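Local coordinates for protein FOKI restriction endonuclease (Planomicrobium okeanokoites, PDB 2FOK) that cleaves DNA as a metal-dependent type IIS restriction endonuclease, cutting at a distance from the sequence that its separate recognition domain binds, at residues Gly181-Glu189 with Ile348-Ile356; Arg290-Thr298 with Arg307-Glu315. All blocks are in the same frame, centred on the assembly; numbering follows the deposited sequence.

Contact 1 of 2, residues Gly181-Glu189 with Ile348-Ile356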
loop_
_atom_site.group_PDB
_atom_site.type_symbol
_atom_site.label_atom_id
_atom_site.label_comp_id
_atom_site.label_asym_id
_atom_site.label_seq_id
_atom_site.Cartn_x
_atom_site.Cartn_y
_atom_site.Cartn_z
ATOM N N GLY A 181 7.144 0.824 -5.528
ATOM C CA GLY A 181 5.922 0.933 -4.746
ATOM C C GLY A 181 5.259 2.293 -4.715
ATOM O O GLY A 181 4.038 2.385 -4.661
ATOM N N LYS A 182 6.058 3.352 -4.749
ATOM C CA LYS A 182 5.539 4.711 -4.715
ATOM C C LYS A 182 4.727 5.089 -5.960
ATOM O O LYS A 182 3.971 6.066 -5.954
ATOM C CB LYS A 182 6.697 5.689 -4.533
ATOM C CG LYS A 182 7.844 5.467 -5.496
ATOM C CD LYS A 182 8.934 6.499 -5.286
ATOM C CE LYS A 182 9.855 6.551 -6.477
ATOM N NZ LYS A 182 9.879 7.900 -7.074
ATOM N N ASN A 183 4.885 4.315 -7.026
ATOM C CA ASN A 183 4.168 4.573 -8.266
ATOM C C ASN A 183 3.331 3.352 -8.662
ATOM O O ASN A 183 3.054 3.122 -9.840
ATOM C CB ASN A 183 5.170 4.920 -9.368
ATOM C CG ASN A 183 5.791 6.294 -9.177
ATOM O OD1 ASN A 183 5.085 7.290 -9.020
ATOM N ND2 ASN A 183 7.113 6.353 -9.191
ATOM N N LEU A 184 2.919 2.594 -7.649
ATOM C CA LEU A 184 2.140 1.377 -7.834
ATOM C C LEU A 184 0.794 1.440 -7.108
ATOM O O LEU A 184 0.728 1.757 -5.913
ATOM C CB LEU A 184 2.955 0.184 -7.329
ATOM C CG LEU A 184 2.334 -1.215 -7.352
ATOM C CD1 LEU A 184 1.771 -1.499 -8.732
ATOM C CD2 LEU A 184 3.398 -2.245 -6.987
ATOM N N GLY A 185 -0.279 1.142 -7.835
ATOM C CA GLY A 185 -1.604 1.180 -7.242
ATOM C C GLY A 185 -2.131 2.589 -7.021
ATOM O O GLY A 185 -1.763 3.531 -7.730
ATOM N N PHE A 186 -3.012 2.731 -6.035
ATOM C CA PHE A 186 -3.593 4.022 -5.705
ATOM C C PHE A 186 -2.752 4.628 -4.593
ATOM O O PHE A 186 -3.189 4.749 -3.449
ATOM C CB PHE A 186 -5.055 3.824 -5.291
ATOM C CG PHE A 186 -5.928 3.340 -6.417
ATOM C CD1 PHE A 186 -6.498 4.242 -7.307
ATOM C CD2 PHE A 186 -6.108 1.978 -6.642
ATOM C CE1 PHE A 186 -7.234 3.794 -8.422
ATOM C CE2 PHE A 186 -6.838 1.524 -7.747
ATOM C CZ PHE A 186 -7.399 2.441 -8.639
ATOM N N SER A 187 -1.534 5.010 -4.978
ATOM C CA SER A 187 -0.504 5.578 -4.107
ATOM C C SER A 187 -0.886 6.555 -3.004
ATOM O O SER A 187 -1.643 7.500 -3.214
ATOM C CB SER A 187 0.589 6.231 -4.960
ATOM O OG SER A 187 0.865 5.452 -6.107
ATOM N N GLY A 188 -0.335 6.303 -1.821
ATOM C CA GLY A 188 -0.565 7.168 -0.689
ATOM C C GLY A 188 -1.670 6.771 0.252
ATOM O O GLY A 188 -1.540 6.942 1.462
ATOM N N GLU A 189 -2.766 6.254 -0.287
ATOM C CA GLU A 189 -3.884 5.871 0.557
ATOM C C GLU A 189 -3.582 4.567 1.257
ATOM O O GLU A 189 -2.629 3.873 0.891
ATOM C CB GLU A 189 -5.160 5.753 -0.277
ATOM C CG GLU A 189 -5.168 4.616 -1.269
ATOM C CD GLU A 189 -6.368 4.665 -2.174
ATOM O OE1 GLU A 189 -6.758 5.792 -2.582
ATOM O OE2 GLU A 189 -6.923 3.580 -2.475
ATOM N N ILE A 348 -7.740 9.096 -11.353
ATOM C CA ILE A 348 -7.151 8.743 -12.653
ATOM C C ILE A 348 -5.674 8.391 -12.555
ATOM O O ILE A 348 -5.186 7.535 -13.291
ATOM C CB ILE A 348 -7.320 9.899 -13.673
ATOM C CG1 ILE A 348 -8.805 10.116 -13.945
ATOM C CG2 ILE A 348 -6.561 9.593 -14.971
ATOM C CD1 ILE A 348 -9.098 11.166 -14.988
ATOM N N LYS A 349 -4.960 9.061 -11.656
ATOM C CA LYS A 349 -3.537 8.802 -11.470
ATOM C C LYS A 349 -3.366 7.401 -10.917
ATOM O O LYS A 349 -2.345 6.748 -11.149
ATOM C CB LYS A 349 -2.933 9.807 -10.494
ATOM C CG LYS A 349 -1.541 9.425 -10.027
ATOM C CD LYS A 349 -0.720 10.638 -9.671
ATOM C CE LYS A 349 -1.154 11.219 -8.347
ATOM N NZ LYS A 349 -1.689 10.193 -7.416
ATOM N N GLY A 350 -4.374 6.948 -10.175
ATOM C CA GLY A 350 -4.342 5.615 -9.600
ATOM C C GLY A 350 -4.584 4.576 -10.678
ATOM O O GLY A 350 -3.967 3.514 -10.663
ATOM N N LEU A 351 -5.487 4.873 -11.615
ATOM C CA LEU A 351 -5.768 3.936 -12.700
ATOM C C LEU A 351 -4.480 3.753 -13.497
ATOM O O LEU A 351 -4.057 2.632 -13.794
ATOM C CB LEU A 351 -6.885 4.477 -13.594
ATOM C CG LEU A 351 -8.274 4.405 -12.950
ATOM C CD1 LEU A 351 -9.287 5.131 -13.804
ATOM C CD2 LEU A 351 -8.678 2.944 -12.777
ATOM N N ILE A 352 -3.850 4.875 -13.820
ATOM C CA ILE A 352 -2.595 4.879 -14.549
ATOM C C ILE A 352 -1.563 4.095 -13.728
ATOM O O ILE A 352 -0.861 3.232 -14.256
ATOM C CB ILE A 352 -2.117 6.348 -14.773
ATOM C CG1 ILE A 352 -3.099 7.066 -15.714
ATOM C CG2 ILE A 352 -0.693 6.380 -15.339
ATOM C CD1 ILE A 352 -2.797 8.543 -15.943
ATOM N N ASN A 353 -1.510 4.381 -12.429
ATOM C CA ASN A 353 -0.568 3.736 -11.519
ATOM C C ASN A 353 -0.777 2.234 -11.279
ATOM O O ASN A 353 0.028 1.584 -10.597
ATOM C CB ASN A 353 -0.574 4.468 -10.173
ATOM C CG ASN A 353 0.390 5.645 -10.140
ATOM O OD1 ASN A 353 1.026 5.985 -11.141
ATOM N ND2 ASN A 353 0.506 6.272 -8.977
ATOM N N THR A 354 -1.847 1.667 -11.823
ATOM C CA THR A 354 -2.061 0.240 -11.630
ATOM C C THR A 354 -1.875 -0.570 -12.915
ATOM O O THR A 354 -2.014 -1.791 -12.905
ATOM C CB THR A 354 -3.448 -0.043 -10.968
ATOM O OG1 THR A 354 -3.870 -1.385 -11.257
ATOM C CG2 THR A 354 -4.473 0.927 -11.445
ATOM N N GLY A 355 -1.546 0.105 -14.019
ATOM C CA GLY A 355 -1.302 -0.609 -15.263
ATOM C C GLY A 355 -2.110 -0.264 -16.505
ATOM O O GLY A 355 -1.857 -0.825 -17.576
ATOM N N ILE A 356 -3.073 0.643 -16.376
ATOM C CA ILE A 356 -3.913 1.040 -17.497
ATOM C C ILE A 356 -3.338 2.297 -18.155
ATOM O O ILE A 356 -2.928 3.227 -17.465
ATOM C CB ILE A 356 -5.364 1.303 -17.016
ATOM C CG1 ILE A 356 -5.901 0.053 -16.303
ATOM C CG2 ILE A 356 -6.270 1.656 -18.203
ATOM C CD1 ILE A 356 -6.432 0.317 -14.910
#

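Contact 2 of 2, residues Arg290-Thr298 with Arg307-Glu315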
loop_
_atom_site.group_PDB
_atom_site.type_symbol
_atom_site.label_atom_id
_atom_site.label_comp_id
_atom_site.label_asym_id
_atom_site.label_seq_id
_atom_site.Cartn_x
_atom_site.Cartn_y
_atom_site.Cartn_z
ATOM N N ARG A 290 -7.515 -7.603 -17.603
ATOM C CA ARG A 290 -8.637 -7.853 -16.713
ATOM C C ARG A 290 -8.638 -6.880 -15.540
ATOM O O ARG A 290 -7.639 -6.763 -14.823
ATOM C CB ARG A 290 -8.565 -9.280 -16.164
ATOM C CG ARG A 290 -9.164 -10.355 -17.063
ATOM C CD ARG A 290 -9.476 -11.621 -16.251
ATOM N NE ARG A 290 -9.485 -12.829 -17.079
ATOM C CZ ARG A 290 -10.348 -13.836 -16.933
ATOM N NH1 ARG A 290 -11.287 -13.793 -15.992
ATOM N NH2 ARG A 290 -10.269 -14.900 -17.724
ATOM N N VAL A 291 -9.767 -6.193 -15.349
ATOM C CA VAL A 291 -9.929 -5.221 -14.264
ATOM C C VAL A 291 -11.249 -5.526 -13.578
ATOM O O VAL A 291 -12.257 -5.748 -14.241
ATOM C CB VAL A 291 -9.994 -3.758 -14.796
ATOM C CG1 VAL A 291 -10.370 -2.803 -13.664
ATOM C CG2 VAL A 291 -8.654 -3.354 -15.421
ATOM N N TYR A 292 -11.248 -5.541 -12.255
ATOM C CA TYR A 292 -12.463 -5.828 -11.516
ATOM C C TYR A 292 -12.648 -4.815 -10.398
ATOM O O TYR A 292 -11.686 -4.343 -9.804
ATOM C CB TYR A 292 -12.425 -7.255 -10.935
ATOM C CG TYR A 292 -11.042 -7.864 -10.931
ATOM C CD1 TYR A 292 -10.539 -8.505 -12.065
ATOM C CD2 TYR A 292 -10.194 -7.705 -9.831
ATOM C CE1 TYR A 292 -9.224 -8.963 -12.112
ATOM C CE2 TYR A 292 -8.874 -8.160 -9.868
ATOM C CZ TYR A 292 -8.396 -8.783 -11.011
ATOM O OH TYR A 292 -7.086 -9.219 -11.059
ATOM N N TRP A 293 -13.911 -4.485 -10.150
ATOM C CA TRP A 293 -14.351 -3.554 -9.124
ATOM C C TRP A 293 -13.625 -3.756 -7.793
ATOM O O TRP A 293 -13.349 -2.795 -7.079
ATOM C CB TRP A 293 -15.855 -3.757 -8.936
ATOM C CG TRP A 293 -16.535 -2.818 -8.004
ATOM C CD1 TRP A 293 -16.932 -1.538 -8.272
ATOM C CD2 TRP A 293 -16.980 -3.110 -6.681
ATOM N NE1 TRP A 293 -17.604 -1.017 -7.198
ATOM C CE2 TRP A 293 -17.650 -1.961 -6.205
ATOM C CE3 TRP A 293 -16.882 -4.236 -5.847
ATOM C CZ2 TRP A 293 -18.221 -1.900 -4.928
ATOM C CZ3 TRP A 293 -17.452 -4.179 -4.573
ATOM C CH2 TRP A 293 -18.114 -3.016 -4.128
ATOM N N GLU A 294 -13.320 -5.010 -7.470
ATOM C CA GLU A 294 -12.649 -5.356 -6.212
ATOM C C GLU A 294 -11.169 -5.023 -6.159
ATOM O O GLU A 294 -10.526 -5.244 -5.140
ATOM C CB GLU A 294 -12.813 -6.846 -5.914
ATOM C CG GLU A 294 -14.176 -7.242 -5.412
ATOM C CD GLU A 294 -15.119 -7.613 -6.538
ATOM O OE1 GLU A 294 -14.817 -7.300 -7.711
ATOM O OE2 GLU A 294 -16.170 -8.222 -6.246
ATOM N N MET A 295 -10.614 -4.505 -7.247
ATOM C CA MET A 295 -9.195 -4.186 -7.251
ATOM C C MET A 295 -8.932 -2.687 -7.206
ATOM O O MET A 295 -7.789 -2.257 -7.027
ATOM C CB MET A 295 -8.514 -4.803 -8.484
ATOM C CG MET A 295 -8.712 -4.057 -9.805
ATOM S SD MET A 295 -7.418 -4.480 -11.025
ATOM C CE MET A 295 -6.820 -2.861 -11.474
ATOM N N LEU A 296 -9.994 -1.900 -7.332
ATOM C CA LEU A 296 -9.880 -0.447 -7.351
ATOM C C LEU A 296 -9.766 0.212 -5.975
ATOM O O LEU A 296 -9.762 1.431 -5.873
ATOM C CB LEU A 296 -11.063 0.145 -8.139
ATOM C CG LEU A 296 -11.400 -0.565 -9.467
ATOM C CD1 LEU A 296 -12.602 0.094 -10.145
ATOM C CD2 LEU A 296 -10.200 -0.508 -10.393
ATOM N N ALA A 297 -9.663 -0.596 -4.923
ATOM C CA ALA A 297 -9.523 -0.097 -3.555
ATOM C C ALA A 297 -9.445 -1.280 -2.607
ATOM O O ALA A 297 -10.228 -2.221 -2.737
ATOM C CB ALA A 297 -10.711 0.811 -3.172
ATOM N N THR A 298 -8.511 -1.229 -1.654
ATOM C CA THR A 298 -8.347 -2.320 -0.696
ATOM C C THR A 298 -8.758 -2.002 0.747
ATOM O O THR A 298 -9.923 -2.179 1.118
ATOM C CB THR A 298 -6.880 -2.857 -0.677
ATOM O OG1 THR A 298 -6.018 -1.916 -0.021
ATOM C CG2 THR A 298 -6.372 -3.094 -2.093
ATOM N N ARG A 307 -14.720 2.375 -4.805
ATOM C CA ARG A 307 -14.551 1.392 -5.875
ATOM C C ARG A 307 -15.505 1.693 -7.043
ATOM O O ARG A 307 -15.133 1.578 -8.210
ATOM C CB ARG A 307 -14.821 -0.017 -5.343
ATOM C CG ARG A 307 -13.583 -0.781 -4.857
ATOM C CD ARG A 307 -13.988 -1.926 -3.923
ATOM N NE ARG A 307 -12.841 -2.546 -3.262
ATOM C CZ ARG A 307 -12.868 -3.722 -2.638
ATOM N NH1 ARG A 307 -13.991 -4.428 -2.579
ATOM N NH2 ARG A 307 -11.759 -4.203 -2.084
ATOM N N THR A 308 -16.738 2.072 -6.726
ATOM C CA THR A 308 -17.714 2.383 -7.757
ATOM C C THR A 308 -17.305 3.634 -8.532
ATOM O O THR A 308 -17.295 3.638 -9.768
ATOM C CB THR A 308 -19.113 2.595 -7.150
ATOM O OG1 THR A 308 -19.417 1.506 -6.272
ATOM C CG2 THR A 308 -20.167 2.656 -8.241
ATOM N N ARG A 309 -16.960 4.687 -7.800
ATOM C CA ARG A 309 -16.540 5.951 -8.401
ATOM C C ARG A 309 -15.401 5.743 -9.405
ATOM O O ARG A 309 -15.440 6.262 -10.518
ATOM C CB ARG A 309 -16.105 6.919 -7.298
ATOM C CG ARG A 309 -16.069 8.384 -7.700
ATOM C CD ARG A 309 -14.828 9.039 -7.108
ATOM N NE ARG A 309 -15.042 9.516 -5.747
ATOM C CZ ARG A 309 -14.193 9.366 -4.729
ATOM N NH1 ARG A 309 -13.034 8.741 -4.890
ATOM N NH2 ARG A 309 -14.510 9.865 -3.542
ATOM N N ARG A 310 -14.378 4.991 -9.011
ATOM C CA ARG A 310 -13.272 4.730 -9.921
ATOM C C ARG A 310 -13.724 3.821 -11.068
ATOM O O ARG A 310 -13.229 3.940 -12.179
ATOM C CB ARG A 310 -12.100 4.107 -9.163
ATOM C CG ARG A 310 -11.303 5.142 -8.373
ATOM C CD ARG A 310 -10.405 4.513 -7.306
ATOM N NE ARG A 310 -9.780 5.545 -6.485
ATOM C CZ ARG A 310 -9.198 5.329 -5.313
ATOM N NH1 ARG A 310 -9.148 4.110 -4.804
ATOM N NH2 ARG A 310 -8.693 6.347 -4.628
ATOM N N ALA A 311 -14.678 2.932 -10.799
ATOM C CA ALA A 311 -15.187 2.013 -11.823
ATOM C C ALA A 311 -15.920 2.776 -12.918
ATOM O O ALA A 311 -15.737 2.514 -14.110
ATOM C CB ALA A 311 -16.127 0.991 -11.191
ATOM N N LEU A 312 -16.758 3.715 -12.498
ATOM C CA LEU A 312 -17.520 4.535 -13.414
ATOM C C LEU A 312 -16.643 5.502 -14.218
ATOM O O LEU A 312 -17.013 5.902 -15.318
ATOM C CB LEU A 312 -18.586 5.303 -12.637
ATOM C CG LEU A 312 -19.679 4.383 -12.099
ATOM C CD1 LEU A 312 -20.644 5.156 -11.225
ATOM C CD2 LEU A 312 -20.387 3.735 -13.288
ATOM N N ILE A 313 -15.494 5.898 -13.678
ATOM C CA ILE A 313 -14.630 6.786 -14.436
ATOM C C ILE A 313 -13.943 5.965 -15.524
ATOM O O ILE A 313 -13.727 6.441 -16.635
ATOM C CB ILE A 313 -13.552 7.471 -13.561
ATOM C CG1 ILE A 313 -14.200 8.289 -12.439
ATOM C CG2 ILE A 313 -12.744 8.418 -14.415
ATOM C CD1 ILE A 313 -13.251 8.592 -11.268
ATOM N N LEU A 314 -13.590 4.729 -15.198
ATOM C CA LEU A 314 -12.959 3.843 -16.166
ATOM C C LEU A 314 -13.909 3.688 -17.361
ATOM O O LEU A 314 -13.502 3.820 -18.513
ATOM C CB LEU A 314 -12.719 2.464 -15.543
ATOM C CG LEU A 314 -11.347 1.785 -15.649
ATOM C CD1 LEU A 314 -11.478 0.329 -15.233
ATOM C CD2 LEU A 314 -10.793 1.897 -17.050
ATOM N N GLU A 315 -15.177 3.413 -17.062
ATOM C CA GLU A 315 -16.208 3.213 -18.076
ATOM C C GLU A 315 -16.352 4.382 -19.024
ATOM O O GLU A 315 -16.437 4.197 -20.242
ATOM C CB GLU A 315 -17.556 2.969 -17.413
ATOM C CG GLU A 315 -17.763 1.557 -16.918
ATOM C CD GLU A 315 -19.193 1.321 -16.490
ATOM O OE1 GLU A 315 -20.016 2.245 -16.675
ATOM O OE2 GLU A 315 -19.489 0.224 -15.971
#

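Contact 1 of 2, residues Gly181-Glu189 with Ile348-Ile356
Phe186 rests CD1 and CE1 of its ring on the backbone of Gly350, with CD1 3.4 Å from Gly350 CA and Gly350 O over one face, toward the rim. A glycine suits this place because nothing projects from the helix there to hold the ring off. The ring gets there although its CB points away from the helix: chi1 of -66° sets CG opposite the carbonyl carbon and beside the backbone N. At the far end of the ring, CZ is 4.4 Å from Leu351 CD2.

The polar half of the contact centres on Asn353. Its backbone O accepts the N-H of Gly185 at 2.8 Å, bent to 144°, with the donor standing above the carbonyl plane, and Leu184 CA adds a CA-H...O contact at 3.5 Å. Asn183 O, a second acceptor, lies 3.5 Å from the same Asn353 O. Gly185 has positive phi, a conformation that glycine adopts easily. The amide of Asn353 reaches Ser187 OG through ND2 (3.0 Å, weak), while the same hydroxyl donates to Lys182 O at 3.2 Å and so ties the loop across itself.

The pairing sets the loop after helix 177-181, in recognition subdomain 2, against the C-terminal end of helix 341-352 in the D3 domain, both of the helix-turn-helix clan. That helix finishes in a Schellman motif, in which Gly355 takes the positive phi.

Further out, Arg164 NE donates to Asn183 O and probably eases the repulsion between the two acceptors. Ser223 OG bonds Leu184 O, Ile165 of helix 160-169 packs on the Leu184 side chain, and Leu314 of helix 303-319 lies against Leu351.

Contact 2 of 2, residues Arg290-Thr298 with Arg307-Glu315
Helix 303-319 of the D3 domain is packed along one side by the loop that leads into it, with Trp293, Leu296 and Ala297 meeting Arg307, Thr308, Arg310 and Ala311. The domain belongs to the helix-turn-helix clan, and the contact is buried.

Trp293 reaches the Arg307-Thr308 part of this helix with its indole: with chi1 at -175° its CG lies opposite the backbone N, and one ring face receives Arg307 CB, 3.7 Å from the centroid of the five-membered ring, a CH-pi contact. Tryptophan also has an N-H to spend. NE1 donates to Thr308 OG1 at 3.2 Å, close to the indole plane, and that hydroxyl is further bonded to Glu304 O, one turn earlier.

From CB onward Arg307 runs extended past the indole, its guanidinium plane turned 74° from the ring. There it grips Ala297 O side-on, through NE at 2.7 Å and NH2 at 2.6 Å, the oxygen lying in the guanidinium plane. The two bonds to one atom fix the rotation of the group, and Arg6 O and Thr7 OG1 of the N-terminal segment take further bonds from NH1 and NH2. A long side chain with several donors can thus bond several acceptors at once.

Beside these polar bonds Leu296 CD1 packs 3.8 Å from Ala311 CB, a small residue that lets the loop come close. Further along helix 303-319, Val291 CG1 meets Leu314 CD1 at 3.7 Å. Arg310, whose NE is paired with Asp347, sends NH1 to Leu296 O at 2.9 Å, in the plane of both the guanidinium and the carbonyl.

Overall arrangement
The centres of contacts 1 and 2 lie 12 Å apart, and the two touch at several points, one of them Arg310. Its NH2 forms a salt bridge with Glu189 OE1 at 2.9 Å, joining helix 303-319 to the loop of contact 1, while its CD packs 3.4 Å from Phe186 CE1. The same ring also brings CE2 to 3.5 Å from Leu296 O, and Thr354 OG1 lies 3.3 Å from Met295 CE. Contact 1 joins recognition subdomain 2 to D3; contact 2, between its segments in sequence, packs the loop before helix 303-319 onto that helix. Neither contains residues of the PD-(D/E)XK-clan cleavage domain, where DNA hydrolysis probably takes place; both are interior packing on the recognition side.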